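Local coordinates for Lin1909 protein (Listeria innocua, PDB 3FIJ) that is of unknown function but binds manganese and may, as a class I glutamine amidotransferase-like protein, hydrolyse gamma-glutamyl-gamma-aminobutyrate, at residues Gly70-Pro75 and Leu177-Ile182; Leu141-Arg146 and Gly152-Asp157; Ala193-Ala196 and Ile200-Val203. One frame throughout, in Å; residues are numbered along the deposited sequence.

Overall arrangement
The three contacts converge on one manganese ion. Contact 1 supplies His-178, contact 2 His-143 and His-154, and contact 3 Glu-201; Ser-176 and a water complete the six ligands. Contacts 2 and 3 are the nearest pair, with centres about 11 Å apart. They share a sheet, in which strand 154-158 lies beside strand 189-195 and Asp-157 N probably bonds to Arg-194 O over 2.8 Å. Contact 1, its centre about 16 Å from that of contact 2 and 15 Å from that of contact 3, extends from the metal toward the putative Cys-His-Glu triad. Its link to contact 2 includes a probable bond from His-178 N to His-143 O of 3.0 Å.

Contact 1: Gly70-Pro75 and Leu177-Ile182; sequences GQDITP and LHHQFI. With MN (manganese (II) ion), chain I.
Near the putative catalytic triad of this class I glutamine amidotransferase-like fold, Asp-72 and Gln-180 stack their flat ends, joining the loop after strand 64-67 to the residues that lead from the manganese site into strand 181-182. The carboxylate and amide planes are 10° apart, and Asp-72 CG lies 3.4 Å from Gln-180 CD, so the two groups meet across their faces and not end to end. Each has its main polar partner outside the pair: Asp-72 OD2 accepts from Gly-87 N, and Gln-180 NE2 donates to Gln-131 O. These bonds help hold the two planes in place. The amide oxygen, Gln-180 OE1, turns to the backbone of Ile-73 through water. One water donates to Gln-180 OE1 and to Ile-73 O, each at 2.6 Å; a second takes the N-H of Ile-73 at 3.1 Å, although its very short approach to the same amide oxygen makes that half of the bridge doubtful. The loop is therefore joined to Gln-180 by solvent as well as by the stack. The His-179 ring lies beside the carboxylate, but its orientation is uncertain and the closeness of the approach is doubtful.

On the far side of Gln-180 the same segment serves the metal. His-178 CG sits between the backbone N and the carbonyl carbon (chi1 60°), a placement from which the ring reaches the metal with NE2, 2.3 Å from manganese. The other ring nitrogen, His-178 ND1, donates to Gln-180 O at 3.0 Å, a bent bond that limits rotation of the ring and makes the Gln-180 backbone a second-shell support. Phe-181 flanks the histidine: His-178 ND1 sits 3.9 Å above the phenyl face, displaced toward the rim.

Contact 2: Leu141-Arg146 and Gly152-Asp157; sequences LQHLQR and GSHTID. With MN (manganese (II) ion), chain I.
Gln-145 OE1 is held by two groups, Ser-153 OG at 2.8 Å, which probably donates to it, and the backbone N-H of Ser-176. Ser-153 belongs to a classic beta bulge at the start of strand 154-158, in which it and His-154 both face Val-174 on strand 172-174, the outermost of the sheet within this chain. A water adds a second tie, donating to Gln-142 O at 2.9 Å and lying close to Ser-153 OG.

From the bulge His-154 reaches the manganese, where it meets His-143 from the loop. His-154 NE2 binds the ion at 2.3 Å and His-143 ND1 at 2.2 Å. Their side chains cross at about a right angle and the ring planes stand 56° apart, an oblique pairing consistent with both rings binding the same ion. The far nitrogen, His-143 NE2, is hydrogen-bonded to Asp-197 OD2, a second-shell carboxylate that helps hold the ring and probably makes it a stronger donor to the metal. Glu-81 of the second subunit packs on His-154. At the ring edge, near the plane, Gln-142 O lies 3.8 Å from His-154 CD2.

Contact 3: Ala193-Ala196 and Ile200-Val203; sequences ARTA and IEAV. With MN (manganese (II) ion), chain I.
The Arg-194 guanidinium meets Ile-200 obliquely: Arg-194 NH1 lies 3.5 Å from Ile-200 CG1, the two side chains running side by side. The same NH1 is hydrogen-bonded to Gly-198 O, in the turn of the hairpin. Arg-194 and Ile-200 form a non-hydrogen-bonded pair of the beta hairpin made by strands 189-195 and 200-205, while Ala-193 and Ala-202 form the adjacent hydrogen-bonded pair on the other face.

Between these pairs the register slips by one residue in a beta bulge. Ala-193 O accepts a nearly straight bond from Glu-201 N (2.8 Å, 165°) and a weak one from Ala-202 N. The two alanines press tightly, Ala-193 CB being only 3.2 Å from Ala-202 CB. Glu-201 is the extra residue of the bulge, and its chain, bent at chi2 (-70°), passes Thr-195, with Glu-201 CG 4.0 Å from Thr-195 CG2.

The carboxylate divides its oxygens. Glu-201 OE2 binds manganese at 2.4 Å, whereas Glu-201 OE1 accepts a hydrogen bond of 2.7 Å from the metal-bound water. Monodentate binding combined with this second bond would restrict the carboxylate's rotation and probably orients the water. As the one carboxylate ligand among the five residues, Glu-201 probably offsets part of the ion's charge.

Contact 1: Gly70-Pro75 and Leu177-Ile182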
ATOM      1  N   GLY A  70       5.475  25.021  -1.809  1.00 17.16           N
ATOM      2  CA  GLY A  70       5.726  24.107  -2.896  1.00 18.44           C
ATOM      3  C   GLY A  70       7.144  23.581  -2.849  1.00 19.56           C
ATOM      4  O   GLY A  70       7.764  23.500  -1.790  1.00 19.69           O
ATOM      5  N   GLN A  71       7.662  23.233  -4.015  1.00 20.16           N
ATOM      6  CA  GLN A  71       9.004  22.684  -4.133  1.00 21.40           C
ATOM      7  C   GLN A  71      10.130  23.695  -3.995  1.00 19.75           C
ATOM      8  O   GLN A  71       9.917  24.907  -4.056  1.00 18.84           O
ATOM      9  CB  GLN A  71       9.136  21.983  -5.480  1.00 23.67           C
ATOM     10  CG  GLN A  71       8.233  20.782  -5.622  1.00 25.70           C
ATOM     11  CD  GLN A  71       8.204  20.261  -7.032  1.00 28.04           C
ATOM     12  OE1 GLN A  71       7.826  19.113  -7.271  1.00 27.31           O
ATOM     13  NE2 GLN A  71       8.592  21.107  -7.985  1.00 27.51           N
ATOM     14  N   ASP A  72      11.338  23.174  -3.812  1.00 19.28           N
ATOM     15  CA  ASP A  72      12.527  24.008  -3.707  1.00 19.46           C
ATOM     16  C   ASP A  72      12.690  24.755  -5.029  1.00 18.47           C
ATOM     17  O   ASP A  72      12.260  24.279  -6.073  1.00 18.52           O
ATOM     18  CB  ASP A  72      13.766  23.144  -3.460  1.00 17.77           C
ATOM     19  CG  ASP A  72      13.640  22.290  -2.218  1.00 17.41           C
ATOM     20  OD1 ASP A  72      12.863  22.669  -1.316  1.00 15.26           O
ATOM     21  OD2 ASP A  72      14.322  21.246  -2.140  1.00 15.48           O
ATOM     22  N   ILE A  73      13.309  25.924  -4.972  1.00 17.05           N
ATOM     23  CA  ILE A  73      13.542  26.730  -6.155  1.00 18.58           C
ATOM     24  C   ILE A  73      14.752  26.168  -6.893  1.00 19.85           C
ATOM     25  O   ILE A  73      15.731  25.763  -6.260  1.00 17.14           O
ATOM     26  CB  ILE A  73      13.805  28.185  -5.750  1.00 20.09           C
ATOM     27  CG1 ILE A  73      12.505  28.788  -5.202  1.00 19.83           C
ATOM     28  CG2 ILE A  73      14.357  28.965  -6.933  1.00 18.40           C
ATOM     29  CD1 ILE A  73      12.702  29.685  -4.009  1.00 21.19           C
ATOM     30  N   THR A  74      14.690  26.140  -8.225  1.00 20.79           N
ATOM     31  CA  THR A  74      15.799  25.585  -8.988  1.00 22.10           C
ATOM     32  C   THR A  74      17.048  26.353  -8.595  1.00 20.32           C
ATOM     33  O   THR A  74      17.069  27.587  -8.617  1.00 17.65           O
ATOM     34  CB  THR A  74      15.567  25.671 -10.518  1.00 24.23           C
ATOM     35  OG1 THR A  74      16.030  26.929 -11.009  1.00 28.18           O
ATOM     36  CG2 THR A  74      14.094  25.513 -10.837  1.00 21.16           C
ATOM     37  N   PRO A  75      18.103  25.623  -8.208  1.00 19.34           N
ATOM     38  CA  PRO A  75      19.374  26.215  -7.784  1.00 19.73           C
ATOM     39  C   PRO A  75      20.034  27.121  -8.819  1.00 20.67           C
ATOM     40  O   PRO A  75      20.625  28.145  -8.476  1.00 20.23           O
ATOM     41  CB  PRO A  75      20.219  24.989  -7.409  1.00 18.71           C
ATOM     42  CG  PRO A  75      19.664  23.893  -8.275  1.00 17.54           C
ATOM     43  CD  PRO A  75      18.181  24.149  -8.247  1.00 19.49           C
ATOM     44  N   LEU A 177       7.496  23.868   7.814  1.00 12.28           N
ATOM     45  CA  LEU A 177       7.471  22.753   6.867  1.00 12.86           C
ATOM     46  C   LEU A 177       8.480  22.998   5.750  1.00 13.93           C
ATOM     47  O   LEU A 177       8.126  22.970   4.571  1.00 16.30           O
ATOM     48  CB  LEU A 177       6.080  22.603   6.239  1.00 11.53           C
ATOM     49  CG  LEU A 177       4.929  22.063   7.085  1.00 16.40           C
ATOM     50  CD1 LEU A 177       5.353  20.752   7.736  1.00 15.90           C
ATOM     51  CD2 LEU A 177       4.547  23.060   8.149  1.00 18.62           C
ATOM     52  N   HIS A 178       9.737  23.224   6.109  1.00 12.74           N
ATOM     53  CA  HIS A 178      10.747  23.487   5.100  1.00 12.34           C
ATOM     54  C   HIS A 178      12.113  22.917   5.456  1.00 12.23           C
ATOM     55  O   HIS A 178      12.406  22.650   6.626  1.00  9.43           O
ATOM     56  CB  HIS A 178      10.842  24.998   4.849  1.00 10.59           C
ATOM     57  CG  HIS A 178      11.211  25.801   6.064  1.00 14.17           C
ATOM     58  ND1 HIS A 178      12.512  26.147   6.362  1.00 14.81           N
ATOM     59  CD2 HIS A 178      10.447  26.308   7.059  1.00 14.14           C
ATOM     60  CE1 HIS A 178      12.533  26.836   7.492  1.00 15.20           C
ATOM     61  NE2 HIS A 178      11.295  26.948   7.936  1.00 16.32           N
ATOM     62  N   HIS A 179      12.931  22.694   4.430  1.00 12.31           N
ATOM     63  CA  HIS A 179      14.270  22.175   4.646  1.00 13.13           C
ATOM     64  C   HIS A 179      15.299  23.101   3.996  1.00 13.76           C
ATOM     65  O   HIS A 179      16.498  22.816   4.014  1.00 14.74           O
ATOM     66  CB  HIS A 179      14.408  20.733   4.124  1.00  9.62           C
ATOM     67  CG  HIS A 179      14.717  20.636   2.663  1.00 13.46           C
ATOM     68  ND1 HIS A 179      13.799  20.935   1.683  1.00 11.83           N
ATOM     69  CD2 HIS A 179      15.859  20.293   2.019  1.00 12.92           C
ATOM     70  CE1 HIS A 179      14.359  20.784   0.495  1.00 11.76           C
ATOM     71  NE2 HIS A 179      15.609  20.397   0.673  1.00 14.94           N
ATOM     72  N   GLN A 180      14.831  24.216   3.433  1.00 13.09           N
ATOM     73  CA  GLN A 180      15.737  25.190   2.822  1.00 14.42           C
ATOM     74  C   GLN A 180      15.579  26.524   3.548  1.00 15.36           C
ATOM     75  O   GLN A 180      14.547  26.771   4.180  1.00 15.45           O
ATOM     76  CB  GLN A 180      15.435  25.377   1.333  1.00 17.17           C
ATOM     77  CG  GLN A 180      15.574  24.123   0.484  1.00 16.85           C
ATOM     78  CD  GLN A 180      15.891  24.444  -0.966  1.00 19.39           C
ATOM     79  OE1 GLN A 180      15.326  25.371  -1.542  1.00 21.29           O
ATOM     80  NE2 GLN A 180      16.791  23.673  -1.565  1.00 16.71           N
ATOM     81  N   PHE A 181      16.602  27.373   3.474  1.00 14.70           N
ATOM     82  CA  PHE A 181      16.560  28.681   4.135  1.00 15.08           C
ATOM     83  C   PHE A 181      17.206  29.785   3.311  1.00 16.16           C
ATOM     84  O   PHE A 181      18.022  29.529   2.425  1.00 16.54           O
ATOM     85  CB  PHE A 181      17.316  28.669   5.463  1.00 12.59           C
ATOM     86  CG  PHE A 181      16.971  27.539   6.368  1.00 12.44           C
ATOM     87  CD1 PHE A 181      17.481  26.271   6.138  1.00 13.40           C
ATOM     88  CD2 PHE A 181      16.153  27.748   7.471  1.00 12.57           C
ATOM     89  CE1 PHE A 181      17.192  25.220   6.998  1.00 14.85           C
ATOM     90  CE2 PHE A 181      15.851  26.708   8.344  1.00 14.24           C
ATOM     91  CZ  PHE A 181      16.370  25.438   8.109  1.00 14.99           C
ATOM     92  N   ILE A 182      16.853  31.024   3.627  1.00 16.90           N
ATOM     93  CA  ILE A 182      17.474  32.151   2.962  1.00 17.61           C
ATOM     94  C   ILE A 182      18.915  32.166   3.480  1.00 20.00           C
ATOM     95  O   ILE A 182      19.153  32.085   4.691  1.00 20.99           O
ATOM     96  CB  ILE A 182      16.807  33.494   3.353  1.00 15.44           C
ATOM     97  CG1 ILE A 182      15.422  33.603   2.708  1.00 14.30           C
ATOM     98  CG2 ILE A 182      17.720  34.666   2.945  1.00 13.97           C
ATOM     99  CD1 ILE A 182      14.789  34.996   2.809  1.00 11.24           C
TER
HETATM  100 MN    MN I 300      10.920  27.240  10.226  1.00 15.60          MN
HETATM  101  O   HOH W   1      13.358  26.713  -2.009  1.00 16.33           O
HETATM  102  O   HOH W   2      16.657  25.725  -3.798  1.00 20.98           O
HETATM  103  O   HOH W   3       8.853  27.965   9.648  1.00 13.41           O

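Contact 2: Leu141-Arg146 and Gly152-Asp157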
ATOM      1  N   LEU A 141      17.486  24.325  14.440  1.00 14.90           N
ATOM      2  CA  LEU A 141      16.377  23.675  15.115  1.00 15.16           C
ATOM      3  C   LEU A 141      15.601  22.894  14.064  1.00 14.06           C
ATOM      4  O   LEU A 141      15.917  22.962  12.884  1.00 12.37           O
ATOM      5  CB  LEU A 141      15.460  24.721  15.742  1.00 16.62           C
ATOM      6  CG  LEU A 141      16.079  25.508  16.894  1.00 17.32           C
ATOM      7  CD1 LEU A 141      15.154  26.653  17.274  1.00 16.25           C
ATOM      8  CD2 LEU A 141      16.329  24.561  18.073  1.00 15.29           C
ATOM      9  N   GLN A 142      14.587  22.149  14.484  1.00 15.98           N
ATOM     10  CA  GLN A 142      13.801  21.399  13.517  1.00 16.85           C
ATOM     11  C   GLN A 142      12.921  22.366  12.747  1.00 16.55           C
ATOM     12  O   GLN A 142      12.228  23.197  13.346  1.00 15.62           O
ATOM     13  CB  GLN A 142      12.899  20.374  14.202  1.00 18.67           C
ATOM     14  CG  GLN A 142      12.234  19.438  13.197  1.00 22.08           C
ATOM     15  CD  GLN A 142      11.383  18.378  13.848  1.00 24.70           C
ATOM     16  OE1 GLN A 142      10.255  18.644  14.278  1.00 29.26           O
ATOM     17  NE2 GLN A 142      11.916  17.168  13.936  1.00 20.27           N
ATOM     18  N   HIS A 143      12.946  22.265  11.423  1.00 16.03           N
ATOM     19  CA  HIS A 143      12.112  23.137  10.609  1.00 16.31           C
ATOM     20  C   HIS A 143      11.112  22.355   9.769  1.00 15.76           C
ATOM     21  O   HIS A 143      10.296  22.936   9.054  1.00 15.04           O
ATOM     22  CB  HIS A 143      12.987  24.064   9.763  1.00 16.42           C
ATOM     23  CG  HIS A 143      13.538  25.219  10.544  1.00 17.04           C
ATOM     24  ND1 HIS A 143      12.850  26.403  10.706  1.00 17.00           N
ATOM     25  CD2 HIS A 143      14.661  25.329  11.297  1.00 13.59           C
ATOM     26  CE1 HIS A 143      13.523  27.195  11.524  1.00 16.62           C
ATOM     27  NE2 HIS A 143      14.624  26.564  11.896  1.00 17.92           N
ATOM     28  N   LEU A 144      11.192  21.031   9.857  1.00 15.32           N
ATOM     29  CA  LEU A 144      10.231  20.161   9.187  1.00 17.66           C
ATOM     30  C   LEU A 144       9.562  19.496  10.381  1.00 17.99           C
ATOM     31  O   LEU A 144       9.925  18.392  10.775  1.00 19.18           O
ATOM     32  CB  LEU A 144      10.918  19.110   8.311  1.00 18.20           C
ATOM     33  CG  LEU A 144       9.920  18.198   7.582  1.00 19.71           C
ATOM     34  CD1 LEU A 144       8.896  19.046   6.828  1.00 18.51           C
ATOM     35  CD2 LEU A 144      10.664  17.272   6.620  1.00 19.11           C
ATOM     36  N   GLN A 145       8.606  20.204  10.973  1.00 18.75           N
ATOM     37  CA  GLN A 145       7.911  19.738  12.163  1.00 19.23           C
ATOM     38  C   GLN A 145       7.095  18.473  11.949  1.00 20.13           C
ATOM     39  O   GLN A 145       6.541  18.251  10.878  1.00 22.33           O
ATOM     40  CB  GLN A 145       7.005  20.850  12.702  1.00 15.53           C
ATOM     41  CG  GLN A 145       5.767  21.115  11.871  1.00 14.50           C
ATOM     42  CD  GLN A 145       4.936  22.277  12.406  1.00 15.20           C
ATOM     43  OE1 GLN A 145       5.429  23.395  12.548  1.00 13.33           O
ATOM     44  NE2 GLN A 145       3.668  22.012  12.699  1.00 15.76           N
ATOM     45  N   ARG A 146       7.034  17.647  12.983  1.00 22.03           N
ATOM     46  CA  ARG A 146       6.273  16.409  12.936  1.00 23.70           C
ATOM     47  C   ARG A 146       4.949  16.663  13.640  1.00 23.25           C
ATOM     48  O   ARG A 146       3.980  15.933  13.437  1.00 23.11           O
ATOM     49  CB  ARG A 146       7.047  15.270  13.611  1.00 26.93           C
ATOM     50  CG  ARG A 146       8.310  14.861  12.859  1.00 34.06           C
ATOM     51  CD  ARG A 146       8.005  14.693  11.376  1.00 41.55           C
ATOM     52  NE  ARG A 146       9.190  14.412  10.563  1.00 49.07           N
ATOM     53  CZ  ARG A 146       9.224  14.503   9.231  1.00 50.79           C
ATOM     54  NH1 ARG A 146       8.135  14.872   8.558  1.00 50.57           N
ATOM     55  NH2 ARG A 146      10.346  14.224   8.570  1.00 51.13           N
ATOM     56  N   GLY A 152       1.743  25.604  15.891  1.00 21.38           N
ATOM     57  CA  GLY A 152       3.083  26.177  15.885  1.00 20.95           C
ATOM     58  C   GLY A 152       4.070  25.197  16.489  1.00 19.79           C
ATOM     59  O   GLY A 152       3.667  24.307  17.243  1.00 20.26           O
ATOM     60  N   SER A 153       5.354  25.340  16.167  1.00 18.18           N
ATOM     61  CA  SER A 153       6.356  24.426  16.701  1.00 17.41           C
ATOM     62  C   SER A 153       7.605  25.119  17.232  1.00 17.46           C
ATOM     63  O   SER A 153       8.181  24.682  18.230  1.00 18.06           O
ATOM     64  CB  SER A 153       6.752  23.397  15.634  1.00 17.29           C
ATOM     65  OG  SER A 153       7.338  24.023  14.504  1.00 15.39           O
ATOM     66  N   HIS A 154       8.048  26.175  16.555  1.00 16.60           N
ATOM     67  CA  HIS A 154       9.228  26.898  17.011  1.00 15.80           C
ATOM     68  C   HIS A 154       8.899  28.367  17.262  1.00 16.43           C
ATOM     69  O   HIS A 154       8.093  28.962  16.539  1.00 15.46           O
ATOM     70  CB  HIS A 154      10.419  26.743  16.026  1.00 13.40           C
ATOM     71  CG  HIS A 154      10.133  27.145  14.602  1.00 14.57           C
ATOM     72  ND1 HIS A 154       9.361  28.236  14.266  1.00 13.54           N
ATOM     73  CD2 HIS A 154      10.610  26.650  13.431  1.00 12.65           C
ATOM     74  CE1 HIS A 154       9.375  28.398  12.950  1.00 13.71           C
ATOM     75  NE2 HIS A 154      10.128  27.450  12.423  1.00 12.34           N
ATOM     76  N   THR A 155       9.504  28.938  18.304  1.00 16.06           N
ATOM     77  CA  THR A 155       9.248  30.332  18.656  1.00 17.32           C
ATOM     78  C   THR A 155      10.143  31.340  17.923  1.00 16.46           C
ATOM     79  O   THR A 155      11.348  31.158  17.801  1.00 17.41           O
ATOM     80  CB  THR A 155       9.322  30.554  20.213  1.00 17.70           C
ATOM     81  OG1 THR A 155      10.251  31.602  20.523  1.00 19.39           O
ATOM     82  CG2 THR A 155       9.712  29.277  20.934  1.00 15.40           C
ATOM     83  N   ILE A 156       9.532  32.411  17.438  1.00 16.28           N
ATOM     84  CA  ILE A 156      10.255  33.433  16.697  1.00 17.27           C
ATOM     85  C   ILE A 156      10.316  34.784  17.387  1.00 18.85           C
ATOM     86  O   ILE A 156       9.345  35.228  17.996  1.00 19.20           O
ATOM     87  CB  ILE A 156       9.615  33.652  15.319  1.00 15.61           C
ATOM     88  CG1 ILE A 156       8.132  34.013  15.493  1.00 12.80           C
ATOM     89  CG2 ILE A 156       9.794  32.404  14.475  1.00 16.25           C
ATOM     90  CD1 ILE A 156       7.384  34.312  14.201  1.00 12.29           C
ATOM     91  N   ASP A 157      11.473  35.431  17.276  1.00 20.44           N
ATOM     92  CA  ASP A 157      11.692  36.755  17.845  1.00 19.98           C
ATOM     93  C   ASP A 157      11.246  37.714  16.749  1.00 20.74           C
ATOM     94  O   ASP A 157      11.673  37.596  15.596  1.00 21.10           O
ATOM     95  CB  ASP A 157      13.174  36.959  18.150  1.00 17.84           C
ATOM     96  CG  ASP A 157      13.719  35.918  19.098  1.00 18.95           C
ATOM     97  OD1 ASP A 157      13.343  35.933  20.287  1.00 20.86           O
ATOM     98  OD2 ASP A 157      14.523  35.073  18.657  1.00 22.31           O
TER
HETATM   99 MN    MN I 300      10.920  27.240  10.226  1.00 15.60          MN
HETATM  100  O   HOH W   4       9.539  22.857  14.500  1.00 18.04           O
HETATM  101  O   HOH W   3       8.853  27.965   9.648  1.00 13.41           O

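Contact 3: Ala193-Ala196 and Ile200-Val203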
ATOM      1  N   ALA A 193      11.971  38.513  11.477  1.00 18.26           N
ATOM      2  CA  ALA A 193      11.687  37.381  12.348  1.00 17.96           C
ATOM      3  C   ALA A 193      12.721  36.269  12.176  1.00 18.82           C
ATOM      4  O   ALA A 193      13.159  35.978  11.063  1.00 19.41           O
ATOM      5  CB  ALA A 193      10.297  36.841  12.061  1.00 16.32           C
ATOM      6  N   ARG A 194      13.097  35.656  13.292  1.00 18.17           N
ATOM      7  CA  ARG A 194      14.060  34.563  13.318  1.00 17.83           C
ATOM      8  C   ARG A 194      13.706  33.594  14.447  1.00 19.13           C
ATOM      9  O   ARG A 194      13.032  33.969  15.416  1.00 18.38           O
ATOM     10  CB  ARG A 194      15.475  35.079  13.607  1.00 18.95           C
ATOM     11  CG  ARG A 194      16.171  35.851  12.513  1.00 20.39           C
ATOM     12  CD  ARG A 194      17.495  36.395  13.045  1.00 19.17           C
ATOM     13  NE  ARG A 194      18.022  37.481  12.221  1.00 21.85           N
ATOM     14  CZ  ARG A 194      18.650  37.314  11.063  1.00 21.12           C
ATOM     15  NH1 ARG A 194      18.840  36.093  10.581  1.00 21.09           N
ATOM     16  NH2 ARG A 194      19.086  38.373  10.386  1.00 19.87           N
ATOM     17  N   THR A 195      14.166  32.351  14.318  1.00 18.75           N
ATOM     18  CA  THR A 195      13.975  31.354  15.369  1.00 18.09           C
ATOM     19  C   THR A 195      15.273  31.404  16.177  1.00 18.23           C
ATOM     20  O   THR A 195      16.300  31.882  15.679  1.00 18.22           O
ATOM     21  CB  THR A 195      13.798  29.932  14.808  1.00 17.50           C
ATOM     22  OG1 THR A 195      14.565  29.804  13.609  1.00 16.80           O
ATOM     23  CG2 THR A 195      12.319  29.622  14.547  1.00 17.19           C
ATOM     24  N   ALA A 196      15.230  30.897  17.405  1.00 17.20           N
ATOM     25  CA  ALA A 196      16.388  30.915  18.304  1.00 16.69           C
ATOM     26  C   ALA A 196      17.712  30.463  17.689  1.00 17.36           C
ATOM     27  O   ALA A 196      18.784  30.717  18.258  1.00 16.75           O
ATOM     28  CB  ALA A 196      16.086  30.089  19.556  1.00 12.33           C
ATOM     29  N   ILE A 200      16.181  32.739   9.213  1.00 16.01           N
ATOM     30  CA  ILE A 200      15.224  33.753   8.784  1.00 16.31           C
ATOM     31  C   ILE A 200      13.806  33.228   8.590  1.00 15.38           C
ATOM     32  O   ILE A 200      13.565  32.349   7.758  1.00 16.44           O
ATOM     33  CB  ILE A 200      15.710  34.405   7.473  1.00 15.92           C
ATOM     34  CG1 ILE A 200      16.997  35.180   7.751  1.00 15.70           C
ATOM     35  CG2 ILE A 200      14.632  35.317   6.905  1.00 16.83           C
ATOM     36  CD1 ILE A 200      17.803  35.504   6.511  1.00 14.40           C
ATOM     37  N   GLU A 201      12.871  33.793   9.348  1.00 16.56           N
ATOM     38  CA  GLU A 201      11.466  33.384   9.303  1.00 15.52           C
ATOM     39  C   GLU A 201      10.529  34.401   8.661  1.00 15.43           C
ATOM     40  O   GLU A 201       9.442  34.044   8.193  1.00 15.32           O
ATOM     41  CB  GLU A 201      10.974  33.061  10.718  1.00 14.99           C
ATOM     42  CG  GLU A 201      11.493  31.745  11.301  1.00 12.98           C
ATOM     43  CD  GLU A 201      10.904  30.502  10.629  1.00 15.44           C
ATOM     44  OE1 GLU A 201       9.681  30.473  10.359  1.00 14.09           O
ATOM     45  OE2 GLU A 201      11.660  29.537  10.382  1.00 13.65           O
ATOM     46  N   ALA A 202      10.943  35.664   8.633  1.00 15.59           N
ATOM     47  CA  ALA A 202      10.123  36.715   8.041  1.00 15.84           C
ATOM     48  C   ALA A 202      10.970  37.826   7.419  1.00 17.96           C
ATOM     49  O   ALA A 202      11.958  38.290   8.000  1.00 19.23           O
ATOM     50  CB  ALA A 202       9.176  37.300   9.096  1.00 13.31           C
ATOM     51  N   VAL A 203      10.571  38.266   6.235  1.00 18.99           N
ATOM     52  CA  VAL A 203      11.294  39.316   5.546  1.00 19.48           C
ATOM     53  C   VAL A 203      10.312  40.380   5.084  1.00 21.94           C
ATOM     54  O   VAL A 203       9.206  40.061   4.648  1.00 22.87           O
ATOM     55  CB  VAL A 203      12.022  38.757   4.304  1.00 20.62           C
ATOM     56  CG1 VAL A 203      12.790  39.877   3.588  1.00 19.04           C
ATOM     57  CG2 VAL A 203      12.950  37.627   4.717  1.00 18.11           C
TER
HETATM   58 MN    MN I 300      10.920  27.240  10.226  1.00 15.60          MN
HETATM   59  O   HOH W   3       8.853  27.965   9.648  1.00 13.41           O